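Local coordinates for oligopeptide-binding protein oppA (Lactococcus lactis, PDB 3DRF) that binds oligopeptides in a voluminous cavity that closes like a Venus fly-trap, serving as the receptor of the OppABCDF ABC transporter for peptide uptake, at residues L295-M300 with M542-P547; S281-V286 with N351-P356; Y39-P44 with D56-T61; I302-Y307 with G471-A476. All blocks are in the same frame, centred on the assembly; numbering follows the deposited sequence. Where two conformers were deposited one is given.

How the contacts relate
From the N terminus, contact 3 comes first: it closes a short loop of 11 residues, bringing the end of strand 34-40 against helix 57-62, and is complete before the others open. Contact 2 then starts at 281-286, followed by contact 1 at 295-300 and contact 4 at 302-307, the latter two on the same strand 292-307. Contact 2 closes at 351-356 and so crosses both. Contact 4 closes at 471-476 and is nested within the 241-residue loop that contact 1 closes at 542-547. Together contacts 1 and 4 join strand 292-307 to its sheet neighbours 536-549 and 468-474, while contact 2 packs helix 283-287 beside the same sheet.

Contact 1 of 4, residues L295-M300 with M542-P547; sequences LGQQAM and MLNYTP
Leu-295 to Gln-298 runs antiparallel to Met-542 to Pro-547, with Leu-295/Thr-546 and Gln-297/Asn-544 as hydrogen-bonded pairs and Gly-296/Tyr-545 as the non-hydrogen-bonded pair between them. Beyond Gln-298 the pairing continues with Ala-299 N bonding to Met-542 O at 3.1 Å. A water accepts from Met-542 N at 2.9 Å and lies 3.1 Å from Ala-299 O. On the face carrying Gln-297 and Asn-544 the two amides meet directly: Asn-544 ND2 gives a nearly straight bond (3.1 Å, 172°) to an in-plane lone pair of Gln-297 OE1, although the amide planes are turned 45° apart. The first torsion of Gln-297 (chi1 68°) sets CG between its backbone N and carbonyl carbon, 3.8 Å from Asn-544 CB, and the extended chain carries the amide past its neighbour, where NE2 bonds Leu-557 O. Ala-299 CB covers a face of the Asn-544 amide, 3.5 Å from ND2. Putting a leucine at Gln-297 would remove both amide atoms and would probably leave Asn-544 ND2 and Leu-557 O without their mates. Tyr-545 projects from the other face, its hydroxyl bonded to Val-279 O. The arrangement is an antiparallel strand pair, joining strands 292-307 and 536-549 within a mixed beta sheet of this family 5 solute-binding protein.

Contact 2 of 4, residues S281-V286 with N351-P356; sequences SQYKQV and NGLSTP
Tyr-283 and Leu-353 meet where the first turn of helix 283-287 packs on the loop leading into strand 354-356, a helix-to-loop contact at the flank of the mixed sheet. Tyr-283 swings its ring out toward the loop because CG stands opposite the backbone N (chi1 -173°), and Leu-353 crosses it at about a right angle. One methyl, CD2, lies over a ring face in a CH-pi contact, 4.1 Å from the centroid and 19° off the normal; the other, CD1, reaches back to the root of the ring, 3.5 Å from Tyr-283 CG. The leucine thus straddles the junction of ring and stem. Tyr-283 also meets the ring of Tyr-545, so that strand 536-549 belongs to the same cluster. Shortening Tyr-283 to an alanine would take away the ring and would probably open a gap against both Leu-353 methyls and leave that side chain less firmly held. Asn-351, the residue that leaves helix 342-349 with positive phi, approaches the helix start beside this cluster. Its CB packs 4.0 Å from Tyr-283 CB, while its amide points away from the ring, to the backbone at the start of the helix. There ND2 bonds Ser-280 O and makes a weak, bent bond to Ser-281 O (3.2 Å, 122°). Its backbone is used as well: Asn-351 O sits at the ring edge, near the ring plane and 3.8 Å from Tyr-283 CD2.

Contact 3 of 4, residues Y39-P44 with D56-T61; sequences YQSDSP and DATFAT
Tyr-39 and Thr-58 make the main apolar contact, between the end of strand 34-40 and the first turn of helix 57-62. The helix backbone itself covers the ring: Thr-58 CA stands over one face in a CH-pi contact, 4.1 Å from the centroid and 18° off the normal, displaced toward the rim. The side chain of Thr-58 then follows the rim, with CG2 3.8 Å from Tyr-39 CD2. One turn on, Thr-61 sets its methyl against the other side of the ring's outline, CG2 lying 3.6 Å from Tyr-39 CD1. That methyl is directed at the ring because it is the branch opposite the Thr-61 backbone N, while OG1 (chi1 -62°) turns back along the helix.

No direct hydrogen bond joins the two segments; a water does so instead. It donates to Ser-41 OG at 2.7 Å and is hydrogen-bonded to Thr-58 OG1 at 2.8 Å. Ser-41 OG in turn donates to an in-plane lone pair of Ser-43 O, which holds the hydroxyl in the bend after the strand.

At the helix start, Asp-56 is the N-cap, its OD2 accepting from Phe-59 N at 2.9 Å in a nearly straight bond (169°). Ala-57 O is gripped from opposite faces of its plane by Thr-61 N and Thr-61 OG1.

The backbone of Ala-57 also hydrogen-bonds the bound peptide. Capped by its own aspartate, and joined to the strand by ring packing and to the bend after it by one water, this helix start brings a peptide-contacting residue to the binding cavity with its threonine hydroxyls bonded to the helix or to water.

Contact 4 of 4, residues I302-Y307 with G471-A476; sequences ISLMYY and GSWSLA
Ile-302 O takes the backbone N-H of Trp-473 at 2.9 Å, nearly along its carbonyl axis. The same Ile-302 O receives a CA-H contact from Ser-472 CA at 3.4 Å. Ile-302 N returns a bond to Trp-473 O, and Leu-304 exchanges a second pair with Gly-471. Between these hydrogen-bonded pairs lies the non-hydrogen-bonded pair Ser-303/Ser-472. Strands 302-307 and 471-474 thus run antiparallel, at 156°, inside the mixed sheet of this periplasmic-binding-protein fold, and the sheet runs on into the bound peptide, which pairs antiparallel with Trp-473 and Ser-474. On the face bearing Ile-302, Leu-304 and Trp-473, the indole gives its ring N-H to Tyr-306: NE1 meets OH at 2.9 Å, within 6° of the indole plane, the two side chains crossing at about a right angle. Tyr-306 turns its ring edge to Gly-471, with CE2 4.0 Å from Gly-471 CA, where a side chain on the glycine would clash. Leu-304, its chi1 of 73° tucking CG over the backbone, brings CD2 to the indole edge, 3.7 Å from Trp-473 CD1. Beyond the strand, Leu-475 folds back so that its CD2 packs 3.9 Å from Ile-302 CG2.

Contact 1 of 4, residues L295-M300 with M542-P547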
loop_
_atom_site.group_PDB
_atom_site.type_symbol
_atom_site.label_atom_id
_atom_site.label_comp_id
_atom_site.label_asym_id
_atom_site.label_seq_id
_atom_site.Cartn_x
_atom_site.Cartn_y
_atom_site.Cartn_z
ATOM N N LEU A 295 4.548 -21.269 -5.407
ATOM C CA LEU A 295 5.665 -20.411 -5.041
ATOM C C LEU A 295 5.320 -19.644 -3.779
ATOM O O LEU A 295 4.189 -19.511 -3.492
ATOM C CB LEU A 295 5.959 -19.443 -6.186
ATOM C CG LEU A 295 6.173 -20.065 -7.585
ATOM C CD1 LEU A 295 6.430 -18.949 -8.585
ATOM C CD2 LEU A 295 7.361 -20.976 -7.477
ATOM N N GLY A 296 6.317 -19.135 -3.079
ATOM C CA GLY A 296 6.121 -18.407 -1.811
ATOM C C GLY A 296 7.109 -17.269 -1.655
ATOM O O GLY A 296 8.134 -17.234 -2.264
ATOM N N GLN A 297 6.744 -16.333 -0.792
ATOM C CA GLN A 297 7.653 -15.284 -0.377
ATOM C C GLN A 297 7.168 -14.679 0.949
ATOM O O GLN A 297 6.023 -14.752 1.295
ATOM C CB GLN A 297 7.763 -14.176 -1.462
ATOM C CG GLN A 297 6.428 -13.356 -1.614
ATOM C CD GLN A 297 6.362 -12.274 -2.723
ATOM O OE1 GLN A 297 5.380 -11.668 -2.827
ATOM N NE2 GLN A 297 7.366 -12.151 -3.545
ATOM N N GLN A 298 8.094 -14.081 1.673
ATOM C CA GLN A 298 7.716 -13.156 2.764
ATOM C C GLN A 298 6.990 -11.973 2.182
ATOM O O GLN A 298 7.457 -11.367 1.287
ATOM C CB GLN A 298 8.935 -12.631 3.498
ATOM C CG GLN A 298 9.770 -13.683 4.186
ATOM C CD GLN A 298 10.869 -13.040 5.034
ATOM O OE1 GLN A 298 11.755 -12.474 4.519
ATOM N NE2 GLN A 298 10.702 -13.080 6.323
ATOM N N ALA A 299 5.789 -11.730 2.651
ATOM C CA ALA A 299 4.969 -10.631 2.115
ATOM C C ALA A 299 5.517 -9.283 2.683
ATOM O O ALA A 299 5.800 -9.143 3.834
ATOM C CB ALA A 299 3.515 -10.821 2.421
ATOM N N MET A 300 5.621 -8.328 1.815
ATOM C CA MET A 300 5.968 -7.002 2.298
ATOM C C MET A 300 4.606 -6.364 2.640
ATOM O O MET A 300 3.976 -5.768 1.810
ATOM C CB MET A 300 6.686 -6.240 1.210
ATOM C CG MET A 300 7.697 -5.287 1.802
ATOM S SD MET A 300 9.092 -5.208 0.663
ATOM C CE MET A 300 8.135 -4.805 -0.687
ATOM N N MET A 542 2.408 -11.782 7.153
ATOM C CA MET A 542 2.012 -12.856 6.248
ATOM C C MET A 542 3.122 -13.323 5.328
ATOM O O MET A 542 4.077 -12.632 5.082
ATOM C CB MET A 542 0.832 -12.365 5.354
ATOM C CG MET A 542 -0.203 -13.400 4.907
ATOM S SD MET A 542 -1.686 -12.471 4.464
ATOM C CE MET A 542 -1.054 -11.424 3.211
ATOM N N LEU A 543 2.929 -14.562 4.873
ATOM C CA LEU A 543 3.606 -15.102 3.689
ATOM C C LEU A 543 2.610 -15.110 2.539
ATOM O O LEU A 543 1.489 -15.409 2.753
ATOM C CB LEU A 543 4.070 -16.571 3.898
ATOM C CG LEU A 543 4.986 -16.850 5.067
ATOM C CD1 LEU A 543 5.303 -18.400 5.180
ATOM C CD2 LEU A 543 6.195 -16.036 4.884
ATOM N N ASN A 544 3.067 -14.731 1.356
ATOM C CA ASN A 544 2.307 -14.861 0.117
ATOM C C ASN A 544 2.570 -16.232 -0.535
ATOM O O ASN A 544 3.613 -16.805 -0.344
ATOM C CB ASN A 544 2.733 -13.765 -0.891
ATOM C CG ASN A 544 2.209 -12.377 -0.524
ATOM O OD1 ASN A 544 1.254 -12.247 0.135
ATOM N ND2 ASN A 544 2.922 -11.384 -0.933
ATOM N N TYR A 545 1.611 -16.684 -1.347
ATOM C CA TYR A 545 1.806 -17.851 -2.216
ATOM C C TYR A 545 1.129 -17.582 -3.542
ATOM O O TYR A 545 0.186 -16.868 -3.609
ATOM C CB TYR A 545 1.252 -19.139 -1.570
ATOM C CG TYR A 545 -0.278 -19.198 -1.505
ATOM C CD1 TYR A 545 -1.003 -19.893 -2.459
ATOM C CD2 TYR A 545 -0.973 -18.589 -0.465
ATOM C CE1 TYR A 545 -2.342 -19.994 -2.402
ATOM C CE2 TYR A 545 -2.351 -18.644 -0.415
ATOM C CZ TYR A 545 -3.027 -19.366 -1.387
ATOM O OH TYR A 545 -4.365 -19.481 -1.305
ATOM N N THR A 546 1.640 -18.221 -4.588
ATOM C CA THR A 546 1.073 -18.129 -5.935
ATOM C C THR A 546 1.162 -19.503 -6.572
ATOM O O THR A 546 2.216 -20.021 -6.746
ATOM C CB THR A 546 1.896 -17.149 -6.787
ATOM O OG1 THR A 546 1.661 -15.828 -6.278
ATOM C CG2 THR A 546 1.477 -17.176 -8.298
ATOM N N PRO A 547 0.051 -20.102 -6.947
ATOM C CA PRO A 547 0.120 -21.316 -7.765
ATOM C C PRO A 547 0.430 -21.005 -9.256
ATOM O O PRO A 547 -0.018 -20.052 -9.809
ATOM C CB PRO A 547 -1.295 -21.909 -7.628
ATOM C CG PRO A 547 -2.187 -20.724 -7.466
ATOM C CD PRO A 547 -1.353 -19.696 -6.692
HETATM O O HOH W 1 4.054 -9.522 6.423
#

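Contact 2 of 4, residues S281-V286 with N351-P356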
loop_
_atom_site.group_PDB
_atom_site.type_symbol
_atom_site.label_atom_id
_atom_site.label_comp_id
_atom_site.label_asym_id
_atom_site.label_seq_id
_atom_site.Cartn_x
_atom_site.Cartn_y
_atom_site.Cartn_z
ATOM N N SER A 281 -6.697 -18.733 3.499
ATOM C CA SER A 281 -7.624 -19.834 3.838
ATOM C C SER A 281 -7.722 -20.906 2.732
ATOM O O SER A 281 -8.158 -21.977 2.991
ATOM C CB SER A 281 -9.012 -19.320 4.163
ATOM O OG SER A 281 -9.584 -18.665 3.041
ATOM N N GLN A 282 -7.335 -20.571 1.511
ATOM C CA GLN A 282 -7.351 -21.512 0.397
ATOM C C GLN A 282 -6.058 -22.271 0.154
ATOM O O GLN A 282 -5.960 -23.044 -0.721
ATOM C CB GLN A 282 -7.762 -20.724 -0.887
ATOM C CG GLN A 282 -9.223 -20.223 -0.847
ATOM C CD GLN A 282 -9.564 -19.281 -1.951
ATOM O OE1 GLN A 282 -8.726 -18.801 -2.650
ATOM N NE2 GLN A 282 -10.819 -19.016 -2.074
ATOM N N TYR A 283 -5.050 -22.001 0.958
ATOM C CA TYR A 283 -3.701 -22.540 0.745
ATOM C C TYR A 283 -3.659 -24.080 0.687
ATOM O O TYR A 283 -3.006 -24.639 -0.155
ATOM C CB TYR A 283 -2.761 -22.008 1.852
ATOM C CG TYR A 283 -1.278 -22.331 1.677
ATOM C CD1 TYR A 283 -0.608 -22.137 0.453
ATOM C CD2 TYR A 283 -0.515 -22.716 2.758
ATOM C CE1 TYR A 283 0.728 -22.366 0.329
ATOM C CE2 TYR A 283 0.820 -22.952 2.613
ATOM C CZ TYR A 283 1.430 -22.783 1.409
ATOM O OH TYR A 283 2.807 -22.981 1.260
ATOM N N LYS A 284 -4.382 -24.733 1.604
ATOM C CA LYS A 284 -4.367 -26.204 1.637
ATOM C C LYS A 284 -5.048 -26.768 0.370
ATOM O O LYS A 284 -4.564 -27.665 -0.234
ATOM C CB LYS A 284 -5.018 -26.710 2.915
ATOM C CG LYS A 284 -4.936 -28.194 3.009
ATOM C CD LYS A 284 -5.317 -28.641 4.363
ATOM C CE LYS A 284 -4.152 -28.925 5.269
ATOM N NZ LYS A 284 -4.613 -29.424 6.628
ATOM N N GLN A 285 -6.191 -26.220 -0.007
ATOM C CA GLN A 285 -6.868 -26.608 -1.243
ATOM C C GLN A 285 -5.944 -26.489 -2.441
ATOM O O GLN A 285 -5.934 -27.319 -3.296
ATOM C CB GLN A 285 -8.164 -25.796 -1.475
ATOM C CG GLN A 285 -9.237 -25.986 -0.486
ATOM C CD GLN A 285 -10.490 -25.336 -0.958
ATOM O OE1 GLN A 285 -10.697 -24.169 -0.765
ATOM N NE2 GLN A 285 -11.310 -26.105 -1.629
ATOM N N VAL A 286 -5.188 -25.394 -2.495
ATOM C CA VAL A 286 -4.290 -25.141 -3.607
ATOM C C VAL A 286 -3.123 -26.107 -3.648
ATOM O O VAL A 286 -2.727 -26.573 -4.654
ATOM C CB VAL A 286 -3.789 -23.667 -3.580
ATOM C CG1 VAL A 286 -2.670 -23.464 -4.602
ATOM C CG2 VAL A 286 -4.975 -22.717 -3.853
ATOM N N ASN A 351 -4.016 -21.390 7.653
ATOM C CA ASN A 351 -3.130 -22.468 7.143
ATOM C C ASN A 351 -1.652 -22.185 7.352
ATOM O O ASN A 351 -0.845 -22.499 6.548
ATOM C CB ASN A 351 -3.449 -22.780 5.673
ATOM C CG ASN A 351 -4.806 -23.322 5.526
ATOM O OD1 ASN A 351 -5.138 -24.291 6.166
ATOM N ND2 ASN A 351 -5.608 -22.709 4.744
ATOM N N GLY A 352 -1.349 -21.557 8.485
ATOM C CA GLY A 352 0.027 -21.245 8.833
ATOM C C GLY A 352 0.649 -20.026 8.150
ATOM O O GLY A 352 1.767 -19.719 8.448
ATOM N N LEU A 353 -0.085 -19.320 7.289
ATOM C CA LEU A 353 0.507 -18.242 6.516
ATOM C C LEU A 353 0.492 -16.901 7.224
ATOM O O LEU A 353 1.305 -16.103 6.916
ATOM C CB LEU A 353 -0.213 -18.117 5.192
ATOM C CG LEU A 353 -0.040 -19.299 4.250
ATOM C CD1 LEU A 353 -1.098 -19.125 3.179
ATOM C CD2 LEU A 353 1.309 -19.213 3.602
ATOM N N SER A 354 -0.413 -16.725 8.173
ATOM C CA SER A 354 -0.534 -15.445 8.917
ATOM C C SER A 354 -0.012 -15.618 10.327
ATOM O O SER A 354 -0.379 -16.548 11.004
ATOM C CB SER A 354 -1.988 -14.974 8.962
ATOM O OG SER A 354 -2.450 -14.693 7.676
ATOM N N THR A 355 0.777 -14.680 10.766
ATOM C CA THR A 355 1.345 -14.658 12.095
ATOM C C THR A 355 0.903 -13.356 12.796
ATOM O O THR A 355 1.119 -12.311 12.282
ATOM C CB THR A 355 2.900 -14.680 12.028
ATOM O OG1 THR A 355 3.332 -15.875 11.326
ATOM C CG2 THR A 355 3.475 -14.672 13.425
ATOM N N PRO A 356 0.335 -13.461 13.984
ATOM C CA PRO A 356 -0.081 -12.243 14.706
ATOM C C PRO A 356 1.117 -11.289 14.844
ATOM O O PRO A 356 2.175 -11.711 15.293
ATOM C CB PRO A 356 -0.481 -12.765 16.108
ATOM C CG PRO A 356 -1.029 -14.183 15.790
ATOM C CD PRO A 356 -0.075 -14.694 14.725
#

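Contact 3 of 4, residues Y39-P44 with D56-T61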
loop_
_atom_site.group_PDB
_atom_site.type_symbol
_atom_site.label_atom_id
_atom_site.label_comp_id
_atom_site.label_asym_id
_atom_site.label_seq_id
_atom_site.Cartn_x
_atom_site.Cartn_y
_atom_site.Cartn_z
ATOM N N TYR A 39 -5.859 -12.058 -10.874
ATOM C CA TYR A 39 -5.729 -11.541 -9.505
ATOM C C TYR A 39 -7.043 -11.770 -8.769
ATOM O O TYR A 39 -8.080 -11.466 -9.275
ATOM C CB TYR A 39 -5.334 -10.031 -9.536
ATOM C CG TYR A 39 -4.852 -9.534 -8.195
ATOM C CD1 TYR A 39 -3.496 -9.462 -7.897
ATOM C CD2 TYR A 39 -5.756 -9.188 -7.196
ATOM C CE1 TYR A 39 -3.081 -9.027 -6.638
ATOM C CE2 TYR A 39 -5.348 -8.762 -6.007
ATOM C CZ TYR A 39 -4.018 -8.710 -5.734
ATOM O OH TYR A 39 -3.627 -8.262 -4.490
ATOM N N GLN A 40 -6.937 -12.319 -7.575
ATOM C CA GLN A 40 -8.113 -12.583 -6.769
ATOM C C GLN A 40 -8.658 -11.284 -6.154
ATOM O O GLN A 40 -8.022 -10.619 -5.400
ATOM C CB GLN A 40 -7.790 -13.602 -5.671
ATOM C CG GLN A 40 -9.080 -14.056 -4.925
ATOM C CD GLN A 40 -8.745 -15.066 -3.858
ATOM O OE1 GLN A 40 -8.388 -14.722 -2.764
ATOM N NE2 GLN A 40 -8.856 -16.332 -4.215
ATOM N N SER A 41 -9.877 -10.993 -6.563
ATOM C CA SER A 41 -10.549 -9.803 -6.118
ATOM C C SER A 41 -12.055 -9.979 -6.218
ATOM O O SER A 41 -12.534 -10.346 -7.223
ATOM C CB SER A 41 -10.123 -8.605 -7.004
ATOM O OG SER A 41 -10.805 -7.420 -6.618
ATOM N N ASP A 42 -12.744 -9.667 -5.148
ATOM C CA ASP A 42 -14.203 -9.653 -5.142
ATOM C C ASP A 42 -14.808 -8.318 -5.665
ATOM O O ASP A 42 -15.959 -8.242 -5.952
ATOM C CB ASP A 42 -14.743 -10.003 -3.730
ATOM C CG ASP A 42 -14.518 -11.489 -3.382
ATOM O OD1 ASP A 42 -14.648 -12.252 -4.271
ATOM O OD2 ASP A 42 -14.123 -11.796 -2.289
ATOM N N SER A 43 -13.977 -7.306 -5.773
ATOM C CA SER A 43 -14.387 -6.028 -6.368
ATOM C C SER A 43 -13.879 -5.858 -7.805
ATOM O O SER A 43 -12.871 -6.373 -8.164
ATOM C CB SER A 43 -13.813 -4.866 -5.547
ATOM O OG SER A 43 -14.424 -4.769 -4.284
ATOM N N PRO A 44 -14.577 -5.078 -8.601
ATOM C CA PRO A 44 -14.115 -4.768 -9.952
ATOM C C PRO A 44 -12.727 -4.103 -9.935
ATOM O O PRO A 44 -12.391 -3.315 -9.084
ATOM C CB PRO A 44 -15.182 -3.774 -10.474
ATOM C CG PRO A 44 -16.355 -4.010 -9.662
ATOM C CD PRO A 44 -15.879 -4.474 -8.305
ATOM N N ASP A 56 -4.603 1.260 -4.973
ATOM C CA ASP A 56 -4.823 -0.160 -4.615
ATOM C C ASP A 56 -3.799 -1.113 -5.211
ATOM O O ASP A 56 -3.262 -0.931 -6.284
ATOM C CB ASP A 56 -6.248 -0.553 -5.049
ATOM C CG ASP A 56 -6.421 -0.478 -6.573
ATOM O OD1 ASP A 56 -6.599 0.649 -7.047
ATOM O OD2 ASP A 56 -6.350 -1.474 -7.246
ATOM N N ALA A 57 -3.561 -2.176 -4.471
ATOM C CA ALA A 57 -2.583 -3.189 -4.812
ATOM C C ALA A 57 -3.078 -4.070 -5.975
ATOM O O ALA A 57 -2.301 -4.614 -6.685
ATOM C CB ALA A 57 -2.291 -4.028 -3.561
ATOM N N THR A 58 -4.379 -4.202 -6.101
ATOM C CA THR A 58 -4.981 -5.050 -7.160
ATOM C C THR A 58 -4.527 -4.562 -8.551
ATOM O O THR A 58 -3.915 -5.269 -9.288
ATOM C CB THR A 58 -6.493 -5.008 -7.039
ATOM O OG1 THR A 58 -6.855 -5.612 -5.803
ATOM C CG2 THR A 58 -7.165 -5.824 -8.154
ATOM N N PHE A 59 -4.796 -3.310 -8.862
ATOM C CA PHE A 59 -4.404 -2.817 -10.186
ATOM C C PHE A 59 -2.871 -2.623 -10.309
ATOM O O PHE A 59 -2.292 -2.882 -11.342
ATOM C CB PHE A 59 -5.143 -1.527 -10.613
ATOM C CG PHE A 59 -4.922 -1.283 -12.053
ATOM C CD1 PHE A 59 -5.488 -2.103 -12.974
ATOM C CD2 PHE A 59 -3.934 -0.382 -12.449
ATOM C CE1 PHE A 59 -5.165 -1.923 -14.350
ATOM C CE2 PHE A 59 -3.645 -0.243 -13.774
ATOM C CZ PHE A 59 -4.221 -0.959 -14.670
ATOM N N ALA A 60 -2.219 -2.200 -9.234
ATOM C CA ALA A 60 -0.766 -2.106 -9.273
ATOM C C ALA A 60 -0.147 -3.449 -9.704
ATOM O O ALA A 60 0.679 -3.489 -10.495
ATOM C CB ALA A 60 -0.212 -1.680 -7.897
ATOM N N THR A 61 -0.688 -4.535 -9.170
ATOM C CA THR A 61 -0.208 -5.872 -9.528
ATOM C C THR A 61 -0.569 -6.233 -10.990
ATOM O O THR A 61 0.264 -6.652 -11.721
ATOM C CB THR A 61 -0.746 -6.921 -8.582
ATOM O OG1 THR A 61 -0.270 -6.638 -7.263
ATOM C CG2 THR A 61 -0.222 -8.292 -8.979
HETATM O O HOH W 2 -9.623 -5.334 -5.453
#

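Contact 4 of 4, residues I302-Y307 with G471-A476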
loop_
_atom_site.group_PDB
_atom_site.type_symbol
_atom_site.label_atom_id
_atom_site.label_comp_id
_atom_site.label_asym_id
_atom_site.label_seq_id
_atom_site.Cartn_x
_atom_site.Cartn_y
_atom_site.Cartn_z
ATOM N N ILE A 302 1.450 -5.552 5.970
ATOM C CA ILE A 302 0.926 -5.438 7.331
ATOM C C ILE A 302 -0.558 -5.244 7.220
ATOM O O ILE A 302 -1.070 -4.515 6.370
ATOM C CB ILE A 302 1.583 -4.232 8.121
ATOM C CG1 ILE A 302 1.148 -4.138 9.594
ATOM C CG2 ILE A 302 1.314 -2.842 7.473
ATOM C CD1 ILE A 302 1.594 -5.289 10.396
ATOM N N SER A 303 -1.268 -5.918 8.109
ATOM C CA SER A 303 -2.666 -5.564 8.428
ATOM C C SER A 303 -2.753 -4.965 9.844
ATOM O O SER A 303 -1.996 -5.292 10.671
ATOM C CB SER A 303 -3.660 -6.710 8.234
ATOM O OG SER A 303 -3.339 -7.782 9.143
ATOM N N LEU A 304 -3.738 -4.106 10.022
ATOM C CA LEU A 304 -3.867 -3.322 11.241
ATOM C C LEU A 304 -5.277 -2.822 11.405
ATOM O O LEU A 304 -5.993 -2.649 10.498
ATOM C CB LEU A 304 -2.841 -2.154 11.287
ATOM C CG LEU A 304 -3.151 -1.000 10.335
ATOM C CD1 LEU A 304 -2.192 0.141 10.716
ATOM C CD2 LEU A 304 -2.961 -1.391 8.818
ATOM N N MET A 305 -5.625 -2.669 12.661
ATOM C CA MET A 305 -6.894 -2.106 13.022
ATOM C C MET A 305 -6.730 -0.587 13.308
ATOM O O MET A 305 -5.899 -0.161 14.058
ATOM C CB MET A 305 -7.384 -2.840 14.296
ATOM C CG MET A 305 -8.781 -2.365 14.790
ATOM S SD MET A 305 -9.535 -3.516 16.013
ATOM C CE MET A 305 -8.334 -3.378 17.384
ATOM N N TYR A 306 -7.573 0.211 12.677
ATOM C CA TYR A 306 -7.586 1.669 12.798
ATOM C C TYR A 306 -8.719 2.152 13.680
ATOM O O TYR A 306 -9.812 1.625 13.612
ATOM C CB TYR A 306 -7.862 2.306 11.416
ATOM C CG TYR A 306 -6.664 2.304 10.468
ATOM C CD1 TYR A 306 -5.775 3.408 10.398
ATOM C CD2 TYR A 306 -6.397 1.230 9.655
ATOM C CE1 TYR A 306 -4.690 3.440 9.531
ATOM C CE2 TYR A 306 -5.311 1.262 8.772
ATOM C CZ TYR A 306 -4.482 2.357 8.726
ATOM O OH TYR A 306 -3.405 2.317 7.863
ATOM N N TYR A 307 -8.443 3.220 14.420
ATOM C CA TYR A 307 -9.476 3.981 15.161
ATOM C C TYR A 307 -9.654 5.361 14.499
ATOM O O TYR A 307 -8.688 6.021 14.196
ATOM C CB TYR A 307 -9.034 4.138 16.604
ATOM C CG TYR A 307 -8.878 2.822 17.372
ATOM C CD1 TYR A 307 -9.880 1.838 17.374
ATOM C CD2 TYR A 307 -7.705 2.576 18.079
ATOM C CE1 TYR A 307 -9.732 0.665 18.096
ATOM C CE2 TYR A 307 -7.537 1.407 18.828
ATOM C CZ TYR A 307 -8.569 0.470 18.813
ATOM O OH TYR A 307 -8.449 -0.669 19.552
ATOM N N GLY A 471 -7.425 -2.177 7.973
ATOM C CA GLY A 471 -6.721 -1.882 6.740
ATOM C C GLY A 471 -5.644 -2.945 6.507
ATOM O O GLY A 471 -5.257 -3.677 7.367
ATOM N N SER A 472 -5.204 -3.037 5.274
ATOM C CA SER A 472 -4.088 -3.914 4.900
ATOM C C SER A 472 -3.259 -3.156 3.874
ATOM O O SER A 472 -3.815 -2.412 3.059
ATOM C CB SER A 472 -4.580 -5.231 4.296
ATOM O OG SER A 472 -5.282 -6.023 5.245
ATOM N N TRP A 473 -1.940 -3.340 3.918
ATOM C CA TRP A 473 -1.040 -2.665 3.009
ATOM C C TRP A 473 -0.060 -3.623 2.383
ATOM O O TRP A 473 0.555 -4.435 3.070
ATOM C CB TRP A 473 -0.217 -1.599 3.746
ATOM C CG TRP A 473 -1.029 -0.487 4.315
ATOM C CD1 TRP A 473 -1.495 -0.373 5.600
ATOM C CD2 TRP A 473 -1.476 0.673 3.620
ATOM N NE1 TRP A 473 -2.211 0.794 5.731
ATOM C CE2 TRP A 473 -2.203 1.462 4.534
ATOM C CE3 TRP A 473 -1.315 1.138 2.311
ATOM C CZ2 TRP A 473 -2.777 2.688 4.175
ATOM C CZ3 TRP A 473 -1.892 2.352 1.956
ATOM C CH2 TRP A 473 -2.623 3.098 2.879
ATOM N N SER A 474 0.090 -3.511 1.063
ATOM C CA SER A 474 1.272 -3.990 0.374
ATOM C C SER A 474 2.275 -2.846 0.475
ATOM O O SER A 474 2.184 -1.855 -0.253
ATOM C CB SER A 474 0.957 -4.327 -1.076
ATOM O OG SER A 474 0.203 -5.523 -1.160
ATOM N N LEU A 475 3.207 -2.998 1.390
ATOM C CA LEU A 475 4.112 -1.939 1.794
ATOM C C LEU A 475 5.179 -1.618 0.732
ATOM O O LEU A 475 5.594 -2.448 -0.001
ATOM C CB LEU A 475 4.818 -2.320 3.106
ATOM C CG LEU A 475 3.944 -2.410 4.358
ATOM C CD1 LEU A 475 4.716 -3.096 5.487
ATOM C CD2 LEU A 475 3.431 -1.053 4.797
ATOM N N ALA A 476 5.617 -0.347 0.761
ATOM C CA ALA A 476 6.773 0.084 -0.019
ATOM C C ALA A 476 7.992 -0.703 0.455
ATOM O O ALA A 476 8.051 -1.096 1.573
ATOM C CB ALA A 476 7.017 1.613 0.208
#